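Family 88 glycosyl hydrolase (Bacteroides thetaiotaomicron, PDB 5NOA) probably acts as a polysaccharide lyase that removes rhamnose caps from complex arabinogalactan proteins such as gum arabic, despite its hydrolase family name. Local coordinates at residues V34-K39 against V327-D332; P285-S290 against W321-T326. All coordinates share one frame; numbering follows the deposited sequence.

Contact 1 of 2, residues V34-K39 against V327-D332; sequences VDIIHK and VALQPD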
loop_
_atom_site.group_PDB
_atom_site.type_symbol
_atom_site.label_atom_id
_atom_site.label_comp_id
_atom_site.label_asym_id
_atom_site.label_seq_id
_atom_site.Cartn_x
_atom_site.Cartn_y
_atom_site.Cartn_z
ATOM N N VAL A 34 -17.744 -3.583 -9.606
ATOM C CA VAL A 34 -18.416 -3.193 -8.370
ATOM C C VAL A 34 -18.983 -4.414 -7.658
ATOM O O VAL A 34 -18.844 -4.530 -6.432
ATOM C CB VAL A 34 -19.471 -2.114 -8.611
ATOM C CG1 VAL A 34 -20.305 -1.818 -7.370
ATOM C CG2 VAL A 34 -18.786 -0.828 -9.071
ATOM N N ASP A 35 -19.635 -5.307 -8.390
ATOM C CA ASP A 35 -20.170 -6.517 -7.771
ATOM C C ASP A 35 -19.042 -7.354 -7.117
ATOM O O ASP A 35 -19.235 -7.906 -6.026
ATOM C CB ASP A 35 -20.943 -7.364 -8.793
ATOM C CG ASP A 35 -22.252 -6.764 -9.231
ATOM O OD1 ASP A 35 -22.773 -5.859 -8.560
ATOM O OD2 ASP A 35 -22.763 -7.227 -10.276
ATOM N N ILE A 36 -17.895 -7.427 -7.758
ATOM C CA ILE A 36 -16.751 -8.121 -7.168
ATOM C C ILE A 36 -16.297 -7.434 -5.874
ATOM O O ILE A 36 -16.047 -8.103 -4.868
ATOM C CB ILE A 36 -15.600 -8.210 -8.191
ATOM C CG1 ILE A 36 -15.930 -9.233 -9.263
ATOM C CG2 ILE A 36 -14.282 -8.520 -7.511
ATOM C CD1 ILE A 36 -15.027 -9.220 -10.493
ATOM N N ILE A 37 -16.212 -6.112 -5.889
ATOM C CA ILE A 37 -15.833 -5.377 -4.687
ATOM C C ILE A 37 -16.752 -5.710 -3.505
ATOM O O ILE A 37 -16.275 -6.005 -2.419
ATOM C CB ILE A 37 -15.829 -3.855 -4.955
ATOM C CG1 ILE A 37 -14.638 -3.500 -5.845
ATOM C CG2 ILE A 37 -15.771 -3.023 -3.682
ATOM C CD1 ILE A 37 -14.733 -2.150 -6.532
ATOM N N HIS A 38 -18.067 -5.711 -3.739
ATOM C CA HIS A 38 -18.982 -6.031 -2.664
ATOM C C HIS A 38 -18.866 -7.496 -2.214
ATOM O O HIS A 38 -18.953 -7.807 -1.026
ATOM C CB HIS A 38 -20.410 -5.680 -3.059
ATOM C CG HIS A 38 -20.619 -4.218 -3.184
ATOM N ND1 HIS A 38 -20.214 -3.339 -2.197
ATOM C CD2 HIS A 38 -21.208 -3.473 -4.143
ATOM C CE1 HIS A 38 -20.530 -2.106 -2.573
ATOM N NE2 HIS A 38 -21.152 -2.164 -3.738
ATOM N N LYS A 39 -18.631 -8.405 -3.158
ATOM C CA LYS A 39 -18.468 -9.817 -2.810
ATOM C C LYS A 39 -17.224 -10.017 -1.920
ATOM O O LYS A 39 -17.261 -10.706 -0.922
ATOM C CB LYS A 39 -18.372 -10.650 -4.079
ATOM C CG LYS A 39 -18.354 -12.150 -3.868
ATOM C CD LYS A 39 -18.283 -12.895 -5.201
ATOM C CE LYS A 39 -17.067 -12.504 -6.067
ATOM N NZ LYS A 39 -16.418 -13.606 -6.852
ATOM N N VAL A 327 -7.816 -15.773 -11.370
ATOM C CA VAL A 327 -6.989 -16.730 -10.650
ATOM C C VAL A 327 -6.991 -16.414 -9.153
ATOM O O VAL A 327 -7.263 -17.317 -8.330
ATOM C CB VAL A 327 -5.555 -16.769 -11.212
ATOM C CG1 VAL A 327 -4.701 -17.718 -10.424
ATOM C CG2 VAL A 327 -5.583 -17.135 -12.691
ATOM N N ALA A 328 -6.711 -15.172 -8.780
ATOM C CA ALA A 328 -6.666 -14.829 -7.357
ATOM C C ALA A 328 -8.057 -14.884 -6.700
ATOM O O ALA A 328 -8.217 -15.413 -5.604
ATOM C CB ALA A 328 -6.045 -13.473 -7.147
ATOM N N LEU A 329 -9.051 -14.299 -7.351
ATOM C CA LEU A 329 -10.393 -14.215 -6.807
ATOM C C LEU A 329 -11.100 -15.548 -6.847
ATOM O O LEU A 329 -11.123 -16.208 -7.856
ATOM C CB LEU A 329 -11.189 -13.224 -7.634
ATOM C CG LEU A 329 -12.678 -13.041 -7.308
ATOM C CD1 LEU A 329 -12.866 -12.453 -5.917
ATOM C CD2 LEU A 329 -13.281 -12.140 -8.366
ATOM N N GLN A 330 -11.694 -15.927 -5.729
ATOM C CA GLN A 330 -12.518 -17.141 -5.626
ATOM C C GLN A 330 -13.969 -16.732 -5.647
ATOM O O GLN A 330 -14.303 -15.582 -5.306
ATOM C CB GLN A 330 -12.184 -17.899 -4.340
ATOM C CG GLN A 330 -10.666 -18.166 -4.263
ATOM C CD GLN A 330 -10.207 -19.185 -3.279
ATOM O OE1 GLN A 330 -11.005 -19.738 -2.545
ATOM N NE2 GLN A 330 -8.879 -19.457 -3.267
ATOM N N PRO A 331 -14.859 -17.630 -6.059
ATOM C CA PRO A 331 -16.245 -17.229 -6.287
ATOM C C PRO A 331 -17.042 -16.843 -5.069
ATOM O O PRO A 331 -18.083 -16.231 -5.215
ATOM C CB PRO A 331 -16.835 -18.429 -7.042
ATOM C CG PRO A 331 -15.912 -19.554 -6.794
ATOM C CD PRO A 331 -14.575 -18.960 -6.620
ATOM N N ASP A 332 -16.556 -17.143 -3.879
ATOM C CA ASP A 332 -17.219 -16.638 -2.678
ATOM C C ASP A 332 -16.691 -15.290 -2.197
ATOM O O ASP A 332 -17.168 -14.764 -1.216
ATOM C CB ASP A 332 -17.160 -17.640 -1.539
ATOM C CG ASP A 332 -15.759 -18.058 -1.173
ATOM O OD1 ASP A 332 -14.770 -17.586 -1.812
ATOM O OD2 ASP A 332 -15.630 -18.890 -0.254
#

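Contact 2 of 2, residues P285-S290 against W321-T326; sequences PGPETS and WKYLST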
loop_
_atom_site.group_PDB
_atom_site.type_symbol
_atom_site.label_atom_id
_atom_site.label_comp_id
_atom_site.label_asym_id
_atom_site.label_seq_id
_atom_site.Cartn_x
_atom_site.Cartn_y
_atom_site.Cartn_z
ATOM N N PRO A 285 8.587 -19.495 -7.346
ATOM C CA PRO A 285 7.758 -19.505 -8.562
ATOM C C PRO A 285 6.285 -19.240 -8.349
ATOM O O PRO A 285 5.760 -19.360 -7.247
ATOM C CB PRO A 285 7.962 -20.944 -9.099
ATOM C CG PRO A 285 8.217 -21.735 -7.857
ATOM C CD PRO A 285 9.090 -20.843 -7.038
ATOM N N GLY A 286 5.638 -18.969 -9.459
ATOM C CA GLY A 286 4.214 -18.979 -9.546
ATOM C C GLY A 286 3.554 -17.698 -9.087
ATOM O O GLY A 286 4.208 -16.687 -8.716
ATOM N N PRO A 287 2.210 -17.681 -9.134
ATOM C CA PRO A 287 1.467 -16.485 -8.834
ATOM C C PRO A 287 1.666 -15.937 -7.411
ATOM O O PRO A 287 1.849 -16.659 -6.449
ATOM C CB PRO A 287 0.017 -16.938 -8.937
ATOM C CG PRO A 287 -0.011 -18.298 -9.344
ATOM C CD PRO A 287 1.344 -18.816 -9.496
ATOM N N GLU A 288 1.549 -14.623 -7.293
ATOM C CA GLU A 288 1.405 -13.996 -5.984
ATOM C C GLU A 288 0.496 -12.798 -6.167
ATOM O O GLU A 288 0.614 -12.085 -7.170
ATOM C CB GLU A 288 2.748 -13.641 -5.375
ATOM C CG GLU A 288 2.686 -13.361 -3.864
ATOM C CD GLU A 288 2.142 -12.009 -3.456
ATOM O OE1 GLU A 288 2.563 -11.009 -4.068
ATOM O OE2 GLU A 288 1.349 -11.948 -2.447
ATOM N N THR A 289 -0.384 -12.563 -5.198
ATOM C CA THR A 289 -1.447 -11.580 -5.362
ATOM C C THR A 289 -1.166 -10.212 -4.814
ATOM O O THR A 289 -1.609 -9.221 -5.398
ATOM C CB THR A 289 -2.727 -12.148 -4.788
ATOM O OG1 THR A 289 -3.087 -13.298 -5.543
ATOM C CG2 THR A 289 -3.896 -11.171 -4.753
ATOM N N SER A 290 -0.561 -10.116 -3.636
ATOM C CA SER A 290 -0.470 -8.810 -2.993
ATOM C C SER A 290 0.366 -7.811 -3.776
ATOM O O SER A 290 -0.079 -6.666 -3.989
ATOM C CB SER A 290 -0.012 -8.924 -1.536
ATOM O OG SER A 290 1.277 -9.492 -1.411
ATOM N N TRP A 321 -5.146 -7.416 -14.175
ATOM C CA TRP A 321 -6.536 -7.574 -13.727
ATOM C C TRP A 321 -7.101 -8.914 -14.143
ATOM O O TRP A 321 -7.887 -9.517 -13.425
ATOM C CB TRP A 321 -7.432 -6.424 -14.209
ATOM C CG TRP A 321 -8.825 -6.634 -13.731
ATOM C CD1 TRP A 321 -9.866 -7.088 -14.464
ATOM C CD2 TRP A 321 -9.281 -6.532 -12.386
ATOM N NE1 TRP A 321 -10.976 -7.249 -13.657
ATOM C CE2 TRP A 321 -10.633 -6.917 -12.376
ATOM C CE3 TRP A 321 -8.672 -6.137 -11.173
ATOM C CZ2 TRP A 321 -11.378 -6.940 -11.207
ATOM C CZ3 TRP A 321 -9.419 -6.164 -10.024
ATOM C CH2 TRP A 321 -10.762 -6.554 -10.057
ATOM N N LYS A 322 -6.711 -9.391 -15.323
ATOM C CA LYS A 322 -7.096 -10.702 -15.728
ATOM C C LYS A 322 -6.657 -11.780 -14.696
ATOM O O LYS A 322 -7.443 -12.624 -14.279
ATOM C CB LYS A 322 -6.556 -10.950 -17.112
ATOM C CG LYS A 322 -6.753 -12.350 -17.575
ATOM C CD LYS A 322 -6.348 -12.465 -19.034
ATOM C CE LYS A 322 -6.315 -13.903 -19.491
ATOM N NZ LYS A 322 -7.695 -14.364 -19.676
ATOM N N TYR A 323 -5.410 -11.711 -14.260
ATOM C CA TYR A 323 -4.945 -12.596 -13.211
ATOM C C TYR A 323 -5.766 -12.414 -11.934
ATOM O O TYR A 323 -6.190 -13.397 -11.310
ATOM C CB TYR A 323 -3.441 -12.352 -12.943
ATOM C CG TYR A 323 -3.043 -12.923 -11.596
ATOM C CD1 TYR A 323 -2.860 -14.288 -11.407
ATOM C CD2 TYR A 323 -2.963 -12.109 -10.482
ATOM C CE1 TYR A 323 -2.592 -14.815 -10.167
ATOM C CE2 TYR A 323 -2.667 -12.627 -9.238
ATOM C CZ TYR A 323 -2.502 -13.992 -9.078
ATOM O OH TYR A 323 -2.248 -14.577 -7.849
ATOM N N LEU A 324 -5.942 -11.167 -11.500
ATOM C CA LEU A 324 -6.632 -10.953 -10.215
ATOM C C LEU A 324 -8.041 -11.485 -10.231
ATOM O O LEU A 324 -8.484 -12.051 -9.266
ATOM C CB LEU A 324 -6.618 -9.474 -9.855
ATOM C CG LEU A 324 -5.247 -8.888 -9.519
ATOM C CD1 LEU A 324 -5.321 -7.370 -9.454
ATOM C CD2 LEU A 324 -4.712 -9.461 -8.221
ATOM N N SER A 325 -8.739 -11.261 -11.332
ATOM C CA SER A 325 -10.147 -11.611 -11.412
ATOM C C SER A 325 -10.443 -13.046 -11.721
ATOM O O SER A 325 -11.502 -13.529 -11.365
ATOM C CB SER A 325 -10.844 -10.668 -12.392
ATOM O OG SER A 325 -10.359 -10.807 -13.684
ATOM N N THR A 326 -9.492 -13.715 -12.360
ATOM C CA THR A 326 -9.648 -15.107 -12.776
ATOM C C THR A 326 -8.969 -16.132 -11.911
ATOM O O THR A 326 -9.434 -17.261 -11.847
ATOM C CB THR A 326 -9.169 -15.342 -14.228
ATOM O OG1 THR A 326 -7.759 -15.073 -14.371
ATOM C CG2 THR A 326 -9.908 -14.464 -15.077
#

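Contact 1 of 2, residues V34-K39 against V327-D332
I36 and K39, one turn apart on helix 29-47, meet the chain that leaves helix 310-328. The apolar part is I36 against L329, the first residue past the helical backbone angles. Methyl CD2 of L329 sits among three carbons of I36, with CG2 nearest at 3.9 Å. F364 of helix 358-377 also touches I36, and V40 touches L329, so the pair belongs to a larger apolar seam.

The polar part is K39. CG is anti to the backbone N (chi1 -174°), which sends the chain toward the loop, and bends at chi3 and chi4 turn its end along the backbone of Q330 and P331. K39 NZ gives a hydrogen bond of 3.3 Å to Q330 O. It comes from 35° above the carbonyl plane, with a C=O...N angle of 127°. CD of K39 lies 3.3 Å from P331 O. K39 NZ also lies 3.8 Å from L329 CD2.

The amide NE2 of Q330 is hydrogen-bonded to N354 OD1. D332 OD1 is 6.6 Å from K39 NZ, too far for a salt bridge, though its charge may still favour the ammonium. At this surface one hydrogen bond to the Q330 carbonyl joins helix to loop, beside a leucine-isoleucine contact.

Contact 2 of 2, residues P285-S290 against W321-T326
Y323 and T289 face each other through their first torsions. In Y323, chi1 of 162° puts the ring roughly opposite the backbone N, so the phenol leaves helix 310-328 toward the start of helix 289-304. In T289, chi1 of -63° places OG1 beside its own N and points CG2 away from that N. OG1 receives the phenol, and T289 CG2 packs on L324 CD2 at 4.0 Å.

Y323 OH donates to T289 OG1 at 2.8 Å. OG1 lies at the edge of the ring, near its plane, and is also hydrogen-bonded to G336 O. CB of P287 approaches the ring obliquely, 3.6 Å from CE1 of Y323. The ring of Y273 packs edge-to-face with Y323. A phenylalanine at Y323 would probably leave T289 OG1 without this donor, and the ring held to the start of the helix by packing alone.

E288 is the N-cap just before T289. E288 OE2 takes S290 N at 2.9 Å from 48° above the carboxylate plane, and S290 OG at 2.7 Å on the syn side. OE2 also accepts from Q339 N, and OE1 from G291 N, so the carboxylate is gripped by several donors.

The phenol thus meets a helix start already fixed by its cap. One directed bond, set in buried apolar packing, ties the side of one helix to the first residues of another.

Both contacts draw on helix 310-328, contact 2 on its last full turns and contact 1 on its end and the loop beyond. Their centres are about 13 Å apart, and the backbone joins them directly: L329 N lies 3.0 Å from L324 O, a probable hydrogen bond. Contact 2 is buried and nested within the loop that contact 1 closes. Its polar groups are side-chain hydroxyls and a carboxylate with several partners. Contact 1 lies at the surface, where a partly exposed lysine bonds one main-chain oxygen. Together they link helices 29-47, 289-304 and 310-328 of a mainly helical fold, consistent with the six-hairpin architecture of family 88.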